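Local coordinates for protein nitroreductase (Desulfitobacterium hafniense, PDB 3PXV) that binds flavin mononucleotide and, as a member of the nitroreductase family, probably uses it to carry out oxidation-reduction reactions, at residues D26-A31 and T125-A130; E57-M62 and R88-A93; L139-A142 and R146-E149. All coordinates share one frame; numbering follows the deposited sequence.

Interaction 1: D26-A31 and T125-A130; sequences DELLQA and TSLGIA
L28 on the helix 26-36 and L127, just past the end of helix 106-126, make the centre of a contact that is wholly apolar between the two segments. Their side chains run past each other in opposite directions and meet branch against branch, L28 CD2 lying 3.9 Å from L127 CD2. The fork of L28 serves two partners: while CD2 rests on L127, its other methyl, CD1, reaches I129 CD1 at 3.7 Å. With CG anti to the carbonyl carbon (chi1 -62°), L28 holds this fork out toward the 125-130 segment. One turn further along, A31 CB closes on L127 CD1 at 3.8 Å.

The backbone supplies the second element. G128, with positive phi, is the C' residue of a Schellman motif, its N bonded to T125 O at 3.2 Å. The turn puts L127 and I129 on the side facing L28.

Beyond the contact, I129 also packs on L168 of strand 161-169, and M2 and N4 of the second subunit touch L28 and L127 respectively. Joined by aliphatic carbons, chiefly methyl groups, the two segments owe their fit to shape and exclusion of water, with no directional bond between them.

Interaction 2: E57-M62 and R88-A93; sequences ELMQEM and RLFYGA. With FMN (flavin mononucleotide), chain F.
The hydroxyl of Y91, on the loop whose preceding residue F90 packs against M59, makes the shortest sound polar bond here: OH donates to O2 of FMN at 2.5 Å. The flavin oxygen lies near the plane of the Y91 ring, at its hydroxyl edge, and belongs to the pyrimidine end of the isoalloxazine. Such a donor probably draws electron density toward O2. A phenylalanine here would probably leave O2 without this donor and the pyrimidine end of the flavin less firmly fixed.

Behind Y91, the loop leans on the helix 56-72. M59 is a selenomethionine in the deposited chain; its tail bends at chi3 (63°), bringing CE to 3.7 Å from CD2 of F90 and to 3.6 Å from A93 O. This methyl comes from above the ring plane, over the rim at CD2, whereas M59 O meets the ring edge near its plane, 3.5 Å from CE2 of F90. One residue thus touches F90 in two ways, and all three touching residues are buried.

A type I' turn from F90 to A93 shapes the loop, closed by A93 N to F90 O at 2.9 Å. Y91 and G92 both have positive phi, and a side chain at G92 would run into R88 NH1, whose guanidinium has Y91 C 3.4 Å above its plane, offset toward the rim of one face. From the helix, E63 OE2 accepts the backbone N of both L89 and F90, tying the start of the turn down. R13, S15, R17, K175 and H178 also bond the cofactor. A turn that buries F90 and carries a tyrosine to the flavin forms part of the FMN site in this nitroreductase-like fold.

Interaction 3: L139-A142 and R146-E149; sequences LAFA and RAEE
F141 turns its side chain along the first residue of the helix 147-154, A147, and can be followed outward atom by atom. Its CB lies 4.1 Å from A147 CB, an ordinary apolar touch. With CG anti to the carbonyl carbon (chi1 -57°), the ring then passes beside the A147 backbone: CD2 comes 3.7 Å from A147 O, and CE2, one atom further on, stays near the same oxygen. That carbonyl sits at the ring edge, close to its plane, where the slightly positive aromatic hydrogens would be expected to favour it; S151 OG is also hydrogen-bonded to it. The ring also meets that of F156, nearly parallel to it, and is packed by F150 and L154. The main chain of F141 adds its own touch, F141 O resting 3.5 Å from A147 CB.

Polar links run beside this packing. One water bridges the segments, donating to A140 O at 2.7 Å and accepting from R146 N at 3.1 Å. At the N-cap position, R146 sends its side chain away from the 139-142 loop to E149, where NH2 meets OE2 at 2.7 Å (N-H...O 157°), on the syn side of the carboxylate and 23° out of its plane. Both partners are shared: R146 NH2 also pairs with E61, and E149 OE2 with R153.

No hydrogen bond passes directly between the segments. The loop is held to the helix start by an aromatic edge, a methyl group and one bridging water, while the charges are spent within the helix turn and on its neighbours.

Overall arrangement
Interaction 2 is the buried member of the set, and alone here reaches the cofactor; interactions 1 and 3 are partly buried and lie on opposite sides of the chain's centre, about 28 Å apart between centres. Interactions 2 and 3 share a neighbourhood: M62 packs on A140 and F141, and E61 OE1 forms a salt bridge with R146 NH2, joining helix 56-72 to the start of helix 147-154. Interaction 1 stays separate, its nearest atoms about 7 Å from interaction 2. The chemistry follows place: methyl packing beside the second subunit, aromatic and carbonyl contacts beside the turn that reaches the flavin, water and shared charges toward the surface.

Interaction 1: D26-A31 and T125-A130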
loop_
_atom_site.group_PDB
_atom_site.type_symbol
_atom_site.label_atom_id
_atom_site.label_comp_id
_atom_site.label_asym_id
_atom_site.label_seq_id
_atom_site.Cartn_x
_atom_site.Cartn_y
_atom_site.Cartn_z
ATOM N N ASP B 26 -10.916 -6.327 21.529
ATOM C CA ASP B 26 -9.663 -5.585 21.673
ATOM C C ASP B 26 -8.492 -6.461 21.282
ATOM O O ASP B 26 -7.520 -5.979 20.715
ATOM C CB ASP B 26 -9.482 -5.121 23.111
ATOM C CG ASP B 26 -10.491 -4.044 23.514
ATOM O OD1 ASP B 26 -10.909 -3.247 22.633
ATOM O OD2 ASP B 26 -10.836 -3.978 24.715
ATOM N N GLU B 27 -8.589 -7.747 21.602
ATOM C CA GLU B 27 -7.564 -8.735 21.248
ATOM C C GLU B 27 -7.299 -8.648 19.737
ATOM O O GLU B 27 -6.159 -8.521 19.299
ATOM C CB GLU B 27 -8.048 -10.149 21.633
ATOM C CG GLU B 27 -6.980 -11.256 21.665
ATOM C CD GLU B 27 -7.568 -12.642 21.980
ATOM O OE1 GLU B 27 -8.635 -12.984 21.425
ATOM O OE2 GLU B 27 -6.962 -13.390 22.777
ATOM N N LEU B 28 -8.370 -8.685 18.943
ATOM C CA LEU B 28 -8.251 -8.614 17.482
ATOM C C LEU B 28 -7.844 -7.220 16.971
ATOM O O LEU B 28 -7.039 -7.115 16.067
ATOM C CB LEU B 28 -9.556 -9.064 16.808
ATOM C CG LEU B 28 -10.002 -10.510 17.060
ATOM C CD1 LEU B 28 -11.408 -10.719 16.573
ATOM C CD2 LEU B 28 -9.054 -11.522 16.429
ATOM N N LEU B 29 -8.423 -6.161 17.526
ATOM C CA LEU B 29 -8.075 -4.816 17.130
ATOM C C LEU B 29 -6.585 -4.569 17.350
ATOM O O LEU B 29 -5.937 -3.935 16.523
ATOM C CB LEU B 29 -8.882 -3.764 17.897
ATOM C CG LEU B 29 -10.371 -3.647 17.585
ATOM C CD1 LEU B 29 -11.024 -2.598 18.508
ATOM C CD2 LEU B 29 -10.615 -3.326 16.104
ATOM N N GLN B 30 -6.052 -5.074 18.456
ATOM C CA GLN B 30 -4.636 -4.927 18.784
ATOM C C GLN B 30 -3.749 -5.684 17.796
ATOM O O GLN B 30 -2.742 -5.144 17.358
ATOM C CB GLN B 30 -4.362 -5.391 20.227
ATOM C CG GLN B 30 -2.935 -5.223 20.701
ATOM C CD GLN B 30 -2.419 -3.782 20.599
ATOM O OE1 GLN B 30 -3.189 -2.812 20.668
ATOM N NE2 GLN B 30 -1.095 -3.644 20.453
ATOM N N ALA B 31 -4.129 -6.917 17.450
ATOM C CA ALA B 31 -3.365 -7.729 16.490
ATOM C C ALA B 31 -3.279 -7.015 15.157
ATOM O O ALA B 31 -2.225 -7.014 14.519
ATOM C CB ALA B 31 -4.000 -9.100 16.299
ATOM N N THR B 125 -8.542 -9.523 7.499
ATOM C CA THR B 125 -9.174 -10.600 6.743
ATOM C C THR B 125 -8.722 -11.959 7.263
ATOM O O THR B 125 -9.536 -12.870 7.319
ATOM C CB THR B 125 -8.912 -10.474 5.233
ATOM O OG1 THR B 125 -9.471 -9.245 4.752
ATOM C CG2 THR B 125 -9.539 -11.598 4.510
ATOM N N SER B 126 -7.443 -12.076 7.638
ATOM C CA SER B 126 -6.891 -13.328 8.183
ATOM C C SER B 126 -7.512 -13.653 9.521
ATOM O O SER B 126 -7.507 -14.815 9.934
ATOM C CB SER B 126 -5.383 -13.230 8.421
ATOM O OG SER B 126 -5.095 -12.431 9.563
ATOM N N LEU B 127 -7.986 -12.615 10.218
ATOM C CA LEU B 127 -8.616 -12.772 11.548
ATOM C C LEU B 127 -10.124 -12.902 11.497
ATOM O O LEU B 127 -10.773 -12.929 12.526
ATOM C CB LEU B 127 -8.220 -11.611 12.476
ATOM C CG LEU B 127 -6.745 -11.605 12.880
ATOM C CD1 LEU B 127 -6.336 -10.322 13.619
ATOM C CD2 LEU B 127 -6.488 -12.826 13.727
ATOM N N GLY B 128 -10.686 -13.014 10.298
ATOM C CA GLY B 128 -12.134 -13.135 10.150
ATOM C C GLY B 128 -12.864 -11.814 10.347
ATOM O O GLY B 128 -14.091 -11.807 10.502
ATOM N N ILE B 129 -12.114 -10.700 10.334
ATOM C CA ILE B 129 -12.701 -9.362 10.475
ATOM C C ILE B 129 -12.904 -8.711 9.093
ATOM O O ILE B 129 -11.941 -8.446 8.366
ATOM C CB ILE B 129 -11.821 -8.434 11.331
ATOM C CG1 ILE B 129 -11.620 -9.010 12.739
ATOM C CG2 ILE B 129 -12.422 -7.040 11.404
ATOM C CD1 ILE B 129 -12.920 -9.388 13.454
ATOM N N ALA B 130 -14.160 -8.433 8.762
ATOM C CA ALA B 130 -14.511 -7.789 7.515
ATOM C C ALA B 130 -13.991 -6.362 7.532
ATOM O O ALA B 130 -13.909 -5.722 8.583
ATOM C CB ALA B 130 -16.032 -7.806 7.316
#

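Interaction 2: E57-M62 and R88-A93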
loop_
_atom_site.group_PDB
_atom_site.type_symbol
_atom_site.label_atom_id
_atom_site.label_comp_id
_atom_site.label_asym_id
_atom_site.label_seq_id
_atom_site.Cartn_x
_atom_site.Cartn_y
_atom_site.Cartn_z
ATOM N N GLU B 57 -20.155 8.087 18.614
ATOM C CA GLU B 57 -20.536 9.475 18.429
ATOM C C GLU B 57 -19.631 10.157 17.404
ATOM O O GLU B 57 -20.126 10.753 16.446
ATOM C CB GLU B 57 -20.519 10.229 19.772
ATOM C CG GLU B 57 -20.860 11.716 19.685
ATOM C CD GLU B 57 -22.246 11.970 19.107
ATOM O OE1 GLU B 57 -23.098 11.054 19.169
ATOM O OE2 GLU B 57 -22.485 13.084 18.592
ATOM N N LEU B 58 -18.313 10.033 17.586
ATOM C CA LEU B 58 -17.341 10.681 16.694
ATOM C C LEU B 58 -17.498 10.129 15.282
ATOM O O LEU B 58 -17.443 10.868 14.316
ATOM C CB LEU B 58 -15.903 10.487 17.218
ATOM C CG LEU B 58 -14.714 11.031 16.410
ATOM C CD1 LEU B 58 -14.849 12.519 16.113
ATOM C CD2 LEU B 58 -13.416 10.771 17.135
HETATM N N MSE B 59 -17.698 8.822 15.168
HETATM C CA MSE B 59 -17.872 8.199 13.864
HETATM C C MSE B 59 -19.104 8.761 13.148
HETATM O O MSE B 59 -19.008 9.152 11.991
HETATM C CB MSE B 59 -17.942 6.675 13.990
HETATM C CG MSE B 59 -16.591 6.020 14.335
HETATM SE SE MSE B 59 -16.622 4.146 13.938
HETATM C CE MSE B 59 -16.890 4.316 12.054
ATOM N N GLN B 60 -20.249 8.811 13.844
ATOM C CA GLN B 60 -21.488 9.380 13.278
ATOM C C GLN B 60 -21.314 10.844 12.874
ATOM O O GLN B 60 -21.852 11.279 11.858
ATOM C CB GLN B 60 -22.681 9.274 14.259
ATOM C CG GLN B 60 -23.221 7.850 14.533
ATOM C CD GLN B 60 -24.447 7.843 15.492
ATOM O OE1 GLN B 60 -24.531 8.643 16.421
ATOM N NE2 GLN B 60 -25.388 6.931 15.253
ATOM N N GLU B 61 -20.571 11.608 13.664
ATOM C CA GLU B 61 -20.392 13.027 13.354
ATOM C C GLU B 61 -19.564 13.230 12.100
ATOM O O GLU B 61 -19.894 14.059 11.270
ATOM C CB GLU B 61 -19.809 13.789 14.552
ATOM C CG GLU B 61 -20.779 13.920 15.729
ATOM C CD GLU B 61 -20.272 14.805 16.860
ATOM O OE1 GLU B 61 -19.362 15.625 16.621
ATOM O OE2 GLU B 61 -20.810 14.708 17.993
HETATM N N MSE B 62 -18.506 12.447 11.950
HETATM C CA MSE B 62 -17.651 12.559 10.797
HETATM C C MSE B 62 -18.420 12.102 9.556
HETATM O O MSE B 62 -18.243 12.644 8.458
HETATM C CB MSE B 62 -16.363 11.731 10.996
HETATM C CG MSE B 62 -15.457 12.258 12.076
HETATM SE SE MSE B 62 -13.901 11.148 12.416
HETATM C CE MSE B 62 -13.154 11.229 10.663
ATOM N N ARG B 88 -25.131 5.536 3.560
ATOM C CA ARG B 88 -24.133 5.399 4.585
ATOM C C ARG B 88 -22.798 5.492 3.922
ATOM O O ARG B 88 -22.608 5.041 2.786
ATOM C CB ARG B 88 -24.271 4.079 5.342
ATOM C CG ARG B 88 -25.530 3.989 6.281
ATOM C CD ARG B 88 -25.696 2.565 6.862
ATOM N NE ARG B 88 -25.704 1.543 5.796
ATOM C CZ ARG B 88 -25.634 0.219 5.987
ATOM N NH1 ARG B 88 -25.548 -0.298 7.216
ATOM N NH2 ARG B 88 -25.641 -0.599 4.931
ATOM N N LEU B 89 -21.881 6.114 4.644
ATOM C CA LEU B 89 -20.534 6.326 4.185
ATOM C C LEU B 89 -19.683 5.230 4.877
ATOM O O LEU B 89 -18.795 4.660 4.264
ATOM C CB LEU B 89 -20.153 7.756 4.572
ATOM C CG LEU B 89 -19.379 8.716 3.682
ATOM C CD1 LEU B 89 -19.897 8.759 2.259
ATOM C CD2 LEU B 89 -19.411 10.116 4.325
ATOM N N PHE B 90 -20.019 4.886 6.126
ATOM C CA PHE B 90 -19.306 3.854 6.857
ATOM C C PHE B 90 -20.012 2.504 6.938
ATOM O O PHE B 90 -19.554 1.605 7.642
ATOM C CB PHE B 90 -18.915 4.345 8.247
ATOM C CG PHE B 90 -18.095 5.607 8.237
ATOM C CD1 PHE B 90 -17.226 5.901 7.181
ATOM C CD2 PHE B 90 -18.130 6.465 9.319
ATOM C CE1 PHE B 90 -16.461 7.069 7.188
ATOM C CE2 PHE B 90 -17.366 7.616 9.345
ATOM C CZ PHE B 90 -16.533 7.927 8.282
ATOM N N TYR B 91 -21.095 2.356 6.188
ATOM C CA TYR B 91 -21.858 1.119 6.088
ATOM C C TYR B 91 -22.184 0.430 7.428
ATOM O O TYR B 91 -22.250 -0.797 7.522
ATOM C CB TYR B 91 -21.126 0.165 5.143
ATOM C CG TYR B 91 -20.737 0.812 3.819
ATOM C CD1 TYR B 91 -21.695 1.087 2.831
ATOM C CD2 TYR B 91 -19.405 1.137 3.549
ATOM C CE1 TYR B 91 -21.323 1.674 1.620
ATOM C CE2 TYR B 91 -19.034 1.742 2.342
ATOM C CZ TYR B 91 -19.993 2.002 1.387
ATOM O OH TYR B 91 -19.602 2.589 0.207
ATOM N N GLY B 92 -22.425 1.233 8.453
ATOM C CA GLY B 92 -22.780 0.718 9.784
ATOM C C GLY B 92 -21.627 0.108 10.563
ATOM O O GLY B 92 -21.859 -0.621 11.529
ATOM N N ALA B 93 -20.391 0.375 10.128
ATOM C CA ALA B 93 -19.203 -0.166 10.781
ATOM C C ALA B 93 -19.106 0.431 12.156
ATOM O O ALA B 93 -19.278 1.636 12.304
ATOM C CB ALA B 93 -17.938 0.150 9.995
HETATM N N1 FMN F . -15.134 1.846 -1.319
HETATM C C2 FMN F . -16.183 2.564 -0.779
HETATM O O2 FMN F . -17.327 2.116 -0.737
HETATM N N3 FMN F . -15.951 3.813 -0.274
HETATM C C4 FMN F . -14.700 4.378 -0.295
HETATM O O4 FMN F . -14.569 5.502 0.167
HETATM C C4A FMN F . -13.639 3.652 -0.840
HETATM N N5 FMN F . -12.373 4.164 -0.881
HETATM C C5A FMN F . -11.307 3.350 -1.172
HETATM C C6 FMN F . -10.008 3.819 -0.954
HETATM C C7 FMN F . -8.907 3.021 -1.233
HETATM C C7M FMN F . -7.551 3.560 -0.979
HETATM C C8 FMN F . -9.107 1.748 -1.744
HETATM C C8M FMN F . -7.970 0.847 -2.064
HETATM C C9 FMN F . -10.403 1.271 -1.963
HETATM C C9A FMN F . -11.522 2.078 -1.676
HETATM N N10 FMN F . -12.821 1.648 -1.886
HETATM C C10 FMN F . -13.865 2.375 -1.353
HETATM C "C1'" FMN F . -13.052 0.183 -2.119
HETATM C "C2'" FMN F . -12.909 -0.125 -3.600
HETATM O "O2'" FMN F . -14.099 0.273 -4.252
HETATM C "C3'" FMN F . -12.623 -1.613 -3.780
HETATM O "O3'" FMN F . -11.403 -1.971 -3.165
HETATM C "C4'" FMN F . -12.535 -1.956 -5.257
HETATM O "O4'" FMN F . -13.794 -1.699 -5.799
HETATM C "C5'" FMN F . -12.143 -3.413 -5.502
HETATM O "O5'" FMN F . -13.068 -4.276 -4.868
HETATM P P FMN F . -12.606 -5.264 -3.690
HETATM O O1P FMN F . -13.847 -5.884 -3.134
HETATM O O2P FMN F . -11.870 -4.527 -2.555
HETATM O O3P FMN F . -11.747 -6.280 -4.366
#

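Interaction 3: L139-A142 and R146-E149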
loop_
_atom_site.group_PDB
_atom_site.type_symbol
_atom_site.label_atom_id
_atom_site.label_comp_id
_atom_site.label_asym_id
_atom_site.label_seq_id
_atom_site.Cartn_x
_atom_site.Cartn_y
_atom_site.Cartn_z
ATOM N N LEU B 139 -13.773 13.201 3.958
ATOM C CA LEU B 139 -14.726 14.276 3.731
ATOM C C LEU B 139 -15.076 15.028 5.029
ATOM O O LEU B 139 -15.531 16.163 4.991
ATOM C CB LEU B 139 -15.991 13.730 3.058
ATOM C CG LEU B 139 -15.860 13.208 1.634
ATOM C CD1 LEU B 139 -17.173 12.521 1.154
ATOM C CD2 LEU B 139 -15.467 14.337 0.698
ATOM N N ALA B 140 -14.815 14.412 6.181
ATOM C CA ALA B 140 -15.058 15.059 7.467
ATOM C C ALA B 140 -14.164 16.295 7.663
ATOM O O ALA B 140 -14.502 17.183 8.430
ATOM C CB ALA B 140 -14.841 14.072 8.586
ATOM N N PHE B 141 -13.046 16.349 6.952
ATOM C CA PHE B 141 -12.071 17.426 7.085
ATOM C C PHE B 141 -12.092 18.402 5.932
ATOM O O PHE B 141 -11.481 19.457 6.005
ATOM C CB PHE B 141 -10.666 16.824 7.077
ATOM C CG PHE B 141 -10.434 15.788 8.142
ATOM C CD1 PHE B 141 -10.787 14.481 7.937
ATOM C CD2 PHE B 141 -9.835 16.131 9.341
ATOM C CE1 PHE B 141 -10.574 13.543 8.896
ATOM C CE2 PHE B 141 -9.629 15.191 10.299
ATOM C CZ PHE B 141 -10.006 13.894 10.073
ATOM N N ALA B 142 -12.815 18.040 4.883
ATOM C CA ALA B 142 -12.760 18.739 3.604
ATOM C C ALA B 142 -13.138 20.198 3.576
ATOM O O ALA B 142 -12.548 20.948 2.824
ATOM C CB ALA B 142 -13.542 17.954 2.533
ATOM N N ARG B 146 -14.449 22.033 10.259
ATOM C CA ARG B 146 -14.413 21.109 11.372
ATOM C C ARG B 146 -13.143 20.256 11.370
ATOM O O ARG B 146 -13.022 19.334 12.175
ATOM C CB ARG B 146 -15.670 20.237 11.386
ATOM C CG ARG B 146 -16.949 21.047 11.552
ATOM C CD ARG B 146 -18.144 20.198 11.854
ATOM N NE ARG B 146 -18.103 19.610 13.189
ATOM C CZ ARG B 146 -18.911 18.634 13.609
ATOM N NH1 ARG B 146 -19.831 18.107 12.801
ATOM N NH2 ARG B 146 -18.798 18.165 14.845
ATOM N N ALA B 147 -12.172 20.606 10.527
ATOM C CA ALA B 147 -10.934 19.814 10.409
ATOM C C ALA B 147 -10.070 19.773 11.673
ATOM O O ALA B 147 -9.590 18.689 12.055
ATOM C CB ALA B 147 -10.090 20.255 9.169
ATOM N N GLU B 148 -9.862 20.918 12.322
ATOM C CA GLU B 148 -9.027 20.956 13.536
ATOM C C GLU B 148 -9.702 20.207 14.679
ATOM O O GLU B 148 -9.044 19.513 15.429
ATOM C CB GLU B 148 -8.714 22.376 13.987
ATOM C CG GLU B 148 -7.570 22.425 15.020
ATOM C CD GLU B 148 -7.558 23.696 15.879
ATOM O OE1 GLU B 148 -8.565 24.456 15.877
ATOM O OE2 GLU B 148 -6.536 23.915 16.581
ATOM N N GLU B 149 -11.015 20.360 14.792
ATOM C CA GLU B 149 -11.813 19.656 15.779
ATOM C C GLU B 149 -11.665 18.140 15.641
ATOM O O GLU B 149 -11.278 17.464 16.601
ATOM C CB GLU B 149 -13.287 20.027 15.604
ATOM C CG GLU B 149 -14.262 19.316 16.540
ATOM C CD GLU B 149 -15.724 19.606 16.181
ATOM O OE1 GLU B 149 -16.037 20.765 15.796
ATOM O OE2 GLU B 149 -16.545 18.665 16.279
HETATM O O HOH W 1 -14.484 19.877 7.983
#